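Local coordinates for putative GH105 family protein (Salmonella enterica subsp. enterica serovar Paratyphi A, PDB 3QWT), which is of unknown function but, as a possible GH105 family member with an alpha/alpha toroid fold, may remove unsaturated uronyl residues from the ends of oligosaccharides, at residues 148-153 against 217-222; 169-174 against 199-204. All coordinates share one frame; numbering follows the deposited sequence.

Overall arrangement
Contacts 1 and 2 lie on the same side of the chain's centre, their own centres about 12 Å apart. Contact 1 is the more peripheral, about 23 Å from the centre of the chain, and joins the loop after helix 131-143 to the turn after strand 216-218; of its four touching residues T148 and Y219 are buried, D149 and H150 partly exposed. Contact 2, about 13 Å out, is fully buried and packs helix 170-184 against helix 188-205. One is built round a tyrosine ring, the other round a histidine whose polar end is linked through water. They meet where the Y219 hydroxyl probably hydrogen-bonds N204, and both reach the second subunit.

Contact 1: 148-153 against 217-222; sequences TDHGGM and WSYDGH
T148 starts the contact with Y219: its OG1 lies 3.4 Å from Y219 CE1, at the edge of the tyrosine ring and near its plane, while its CB sits beside CD1. With chi1 at 72°, OG1 is tucked between the backbone N and carbonyl carbon of its own residue, and from there it donates a hydrogen bond to D149 O at 2.8 Å. D149 comes next and lies over the ring. Its CB is 3.7 Å from the Y219 ring centroid, almost on the ring normal, a CH-pi contact; its carboxylate leans out over Y219 CB, with its plane turned 29° from that of the ring. D149 O, held by T148 OG1 and by G152 N, is 3.4 Å from Y219 CE1. D149 OD1 is hydrogen-bonded to Q164. H150 meets the far end of the tyrosine, with CD2 3.7 Å from Y219 OH and the two ring planes inclined at 55°. A bond from T148 N to G152 O closes the loop that presents these three residues.

On the opposite face of the Y219 ring lies W217, whose NE1 stands 3.2 Å above the plane over the ring centre. Backbone bonds pair W217 with M166 and Y219 with Q164, so the loop packs onto the end of the two-stranded antiparallel sheet of 165-167 and 216-218. The Y219 hydroxyl is bonded to N204 of helix 188-205. The joint is therefore made by contacts to an aromatic ring, while the polar ends of D149 and Y219 find their hydrogen bonds in neighbouring parts of the fold.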
# COMPACT_ATOMS: atom_id res chain seq x y z
N THR A 148 -28.11 12.07 24.27
CA THR A 148 -28.86 11.27 25.22
C THR A 148 -27.93 10.21 25.77
O THR A 148 -26.76 10.16 25.40
CB THR A 148 -30.03 10.56 24.54
OG1 THR A 148 -29.55 9.51 23.70
CG2 THR A 148 -30.85 11.54 23.70
N ASP A 149 -28.46 9.37 26.66
CA ASP A 149 -27.85 8.10 27.03
C ASP A 149 -27.28 7.44 25.79
O ASP A 149 -27.85 7.55 24.69
CB ASP A 149 -28.92 7.15 27.61
CG ASP A 149 -29.43 7.58 28.98
OD1 ASP A 149 -29.13 8.72 29.42
OD2 ASP A 149 -30.15 6.78 29.61
N HIS A 150 -26.17 6.73 25.96
CA HIS A 150 -25.57 5.94 24.90
C HIS A 150 -25.19 6.83 23.72
O HIS A 150 -25.13 6.37 22.59
CB HIS A 150 -26.52 4.82 24.46
CG HIS A 150 -26.80 3.83 25.54
ND1 HIS A 150 -25.81 3.02 26.08
CD2 HIS A 150 -27.94 3.51 26.20
CE1 HIS A 150 -26.34 2.25 27.01
NE2 HIS A 150 -27.63 2.52 27.10
N GLY A 151 -24.97 8.11 24.02
CA GLY A 151 -24.45 9.03 23.04
C GLY A 151 -25.35 9.18 21.83
O GLY A 151 -24.88 9.49 20.74
N GLY A 152 -26.64 8.94 22.02
CA GLY A 152 -27.60 9.20 20.96
C GLY A 152 -27.74 10.69 20.75
O GLY A 152 -27.67 11.47 21.69
N MSE A 153 -27.91 11.09 19.50
CA MSE A 153 -28.16 12.50 19.21
C MSE A 153 -29.53 12.92 19.74
O MSE A 153 -30.55 12.30 19.43
CB MSE A 153 -28.04 12.77 17.73
CG MSE A 153 -26.60 12.69 17.25
SE MSE A 153 -26.45 13.42 15.47
CE MSE A 153 -24.53 13.80 15.45
N TRP A 217 -38.51 8.26 20.59
CA TRP A 217 -38.03 7.46 21.71
C TRP A 217 -37.51 8.39 22.80
O TRP A 217 -36.86 9.40 22.51
CB TRP A 217 -36.90 6.53 21.26
CG TRP A 217 -36.09 5.97 22.40
CD1 TRP A 217 -34.90 6.43 22.86
CD2 TRP A 217 -36.42 4.85 23.23
NE1 TRP A 217 -34.47 5.68 23.92
CE2 TRP A 217 -35.39 4.70 24.17
CE3 TRP A 217 -37.50 3.96 23.27
CZ2 TRP A 217 -35.40 3.69 25.13
CZ3 TRP A 217 -37.51 2.97 24.23
CH2 TRP A 217 -36.47 2.84 25.14
N SER A 218 -37.77 8.04 24.05
CA SER A 218 -37.19 8.80 25.14
C SER A 218 -36.47 7.91 26.14
O SER A 218 -36.98 6.87 26.56
CB SER A 218 -38.26 9.62 25.87
OG SER A 218 -37.66 10.30 26.95
N TYR A 219 -35.27 8.33 26.53
CA TYR A 219 -34.51 7.59 27.52
C TYR A 219 -34.99 7.93 28.93
O TYR A 219 -34.61 7.29 29.90
CB TYR A 219 -33.02 7.85 27.38
CG TYR A 219 -32.35 6.93 26.37
CD1 TYR A 219 -31.76 7.43 25.23
CD2 TYR A 219 -32.31 5.56 26.57
CE1 TYR A 219 -31.14 6.60 24.31
CE2 TYR A 219 -31.69 4.72 25.67
CZ TYR A 219 -31.11 5.25 24.54
OH TYR A 219 -30.50 4.42 23.63
N ASP A 220 -35.85 8.94 29.02
CA ASP A 220 -36.49 9.25 30.28
C ASP A 220 -37.79 8.46 30.31
O ASP A 220 -38.84 8.94 29.92
CB ASP A 220 -36.72 10.75 30.40
CG ASP A 220 -37.52 11.12 31.63
OD1 ASP A 220 -37.73 10.24 32.49
OD2 ASP A 220 -37.94 12.29 31.72
N GLY A 221 -37.69 7.20 30.74
CA GLY A 221 -38.85 6.33 30.81
C GLY A 221 -38.77 5.21 29.80
O GLY A 221 -39.62 4.32 29.80
N HIS A 222 -37.76 5.24 28.93
CA HIS A 222 -37.61 4.20 27.91
C HIS A 222 -38.93 3.81 27.24
O HIS A 222 -39.36 2.67 27.33
CB HIS A 222 -36.95 2.96 28.51
CG HIS A 222 -35.58 3.20 29.03
ND1 HIS A 222 -35.33 3.98 30.14
CD2 HIS A 222 -34.36 2.80 28.58
CE1 HIS A 222 -34.03 4.04 30.35
NE2 HIS A 222 -33.42 3.33 29.42

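Contact 2: 169-174 against 199-204; sequences DTLMMT and LLHVQN
H201 reaches across from helix 188-205 to lie against T170 and L171 in the first turn of helix 170-184. The nonpolar part of the contact belongs mainly to L171. Its CG and CD2 lie over one face of the imidazole, CD2 4.1 Å above the plane and offset toward the rim, and its CD1 touches H201 CB at 3.9 Å. The two side chains run past each other in opposite directions. T170 adds its CB, 3.7 Å from H201 NE2, with CG2 close behind.

The polar link is a water that bridges T170 OG1 and H201 NE2, 2.8 Å from the NE2. A chi1 of -59° sets OG1 beside the backbone N of T170 and opposite its carbonyl carbon, where it also hydrogen-bonds H155. The other imidazole nitrogen, ND1, is bonded to Q197 O one turn back in its own helix, so both nitrogens of this buried ring have partners, which probably limits its rotation.

Around this pair, M166 of strand 165-167 touches H201, and L237 of helix 231-248 packs on L171. Helix 188-205 turns other residues to helix 255-272 and to the second subunit, leaving H201 to face helix 170-184 within the alpha/alpha toroid.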
# COMPACT_ATOMS: atom_id res chain seq x y z
N ASP A 169 -36.69 12.16 12.57
CA ASP A 169 -36.34 13.33 11.79
C ASP A 169 -34.84 13.65 11.90
O ASP A 169 -34.23 14.20 10.98
CB ASP A 169 -37.20 14.54 12.24
CG ASP A 169 -38.73 14.23 12.26
OD1 ASP A 169 -39.50 14.85 11.49
OD2 ASP A 169 -39.16 13.38 13.07
N THR A 170 -34.24 13.30 13.03
CA THR A 170 -32.83 13.55 13.22
C THR A 170 -32.04 12.94 12.08
O THR A 170 -31.04 13.50 11.68
CB THR A 170 -32.35 12.99 14.56
OG1 THR A 170 -33.09 13.61 15.61
CG2 THR A 170 -30.87 13.26 14.77
N LEU A 171 -32.49 11.81 11.54
CA LEU A 171 -31.66 11.15 10.53
C LEU A 171 -31.52 12.00 9.28
O LEU A 171 -30.48 11.97 8.62
CB LEU A 171 -32.13 9.72 10.21
CG LEU A 171 -31.82 8.71 11.32
CD1 LEU A 171 -32.70 7.47 11.23
CD2 LEU A 171 -30.34 8.31 11.34
N MSE A 172 -32.56 12.78 8.97
CA MSE A 172 -32.55 13.61 7.77
C MSE A 172 -31.88 14.97 8.00
O MSE A 172 -31.10 15.44 7.16
CB MSE A 172 -33.99 13.82 7.27
CG MSE A 172 -34.13 14.76 6.07
SE MSE A 172 -33.48 13.97 4.41
CE MSE A 172 -32.05 15.24 4.02
N MSE A 173 -32.18 15.60 9.14
CA MSE A 173 -31.77 16.98 9.39
C MSE A 173 -30.33 17.18 9.90
O MSE A 173 -29.79 18.27 9.76
CB MSE A 173 -32.71 17.63 10.39
CG MSE A 173 -34.19 17.40 10.11
SE MSE A 173 -34.68 17.64 8.24
CE MSE A 173 -36.43 16.75 8.36
N THR A 174 -29.73 16.15 10.50
CA THR A 174 -28.37 16.28 11.02
C THR A 174 -27.45 15.12 10.65
O THR A 174 -26.30 15.33 10.26
CB THR A 174 -28.35 16.48 12.56
OG1 THR A 174 -28.84 17.79 12.86
CG2 THR A 174 -26.94 16.38 13.12
N LEU A 199 -27.34 3.18 13.61
CA LEU A 199 -27.55 1.95 14.35
C LEU A 199 -28.34 2.18 15.64
O LEU A 199 -29.23 1.42 15.97
CB LEU A 199 -26.20 1.26 14.64
CG LEU A 199 -25.40 0.85 13.40
CD1 LEU A 199 -24.02 0.40 13.83
CD2 LEU A 199 -26.09 -0.26 12.59
N LEU A 200 -28.02 3.26 16.36
CA LEU A 200 -28.70 3.53 17.62
C LEU A 200 -30.14 3.93 17.35
O LEU A 200 -31.04 3.53 18.10
CB LEU A 200 -28.00 4.63 18.44
CG LEU A 200 -28.50 4.70 19.88
CD1 LEU A 200 -28.21 3.38 20.59
CD2 LEU A 200 -27.86 5.84 20.65
N HIS A 201 -30.35 4.73 16.31
CA HIS A 201 -31.70 5.14 15.95
C HIS A 201 -32.54 3.90 15.61
O HIS A 201 -33.64 3.74 16.13
CB HIS A 201 -31.73 6.17 14.82
CG HIS A 201 -31.49 7.58 15.29
ND1 HIS A 201 -30.26 8.03 15.69
CD2 HIS A 201 -32.35 8.61 15.45
CE1 HIS A 201 -30.36 9.30 16.07
NE2 HIS A 201 -31.62 9.67 15.95
N VAL A 202 -32.00 3.02 14.76
CA VAL A 202 -32.66 1.78 14.43
C VAL A 202 -33.03 1.03 15.70
O VAL A 202 -34.19 0.69 15.90
CB VAL A 202 -31.81 0.88 13.50
CG1 VAL A 202 -32.42 -0.54 13.38
CG2 VAL A 202 -31.69 1.50 12.13
N GLN A 203 -32.05 0.81 16.58
CA GLN A 203 -32.30 0.14 17.86
C GLN A 203 -33.55 0.68 18.59
O GLN A 203 -34.34 -0.08 19.12
CB GLN A 203 -31.08 0.27 18.77
CG GLN A 203 -31.25 -0.35 20.16
CD GLN A 203 -29.92 -0.39 20.93
OE1 GLN A 203 -28.91 -0.91 20.43
NE2 GLN A 203 -29.92 0.17 22.14
N ASN A 204 -33.71 2.00 18.59
CA ASN A 204 -34.70 2.65 19.44
C ASN A 204 -36.02 2.97 18.76
O ASN A 204 -37.04 3.14 19.43
CB ASN A 204 -34.13 3.95 20.05
CG ASN A 204 -33.11 3.68 21.16
OD1 ASN A 204 -33.11 2.62 21.79
ND2 ASN A 204 -32.25 4.66 21.41
O HOH W 1 -32.53 11.91 17.36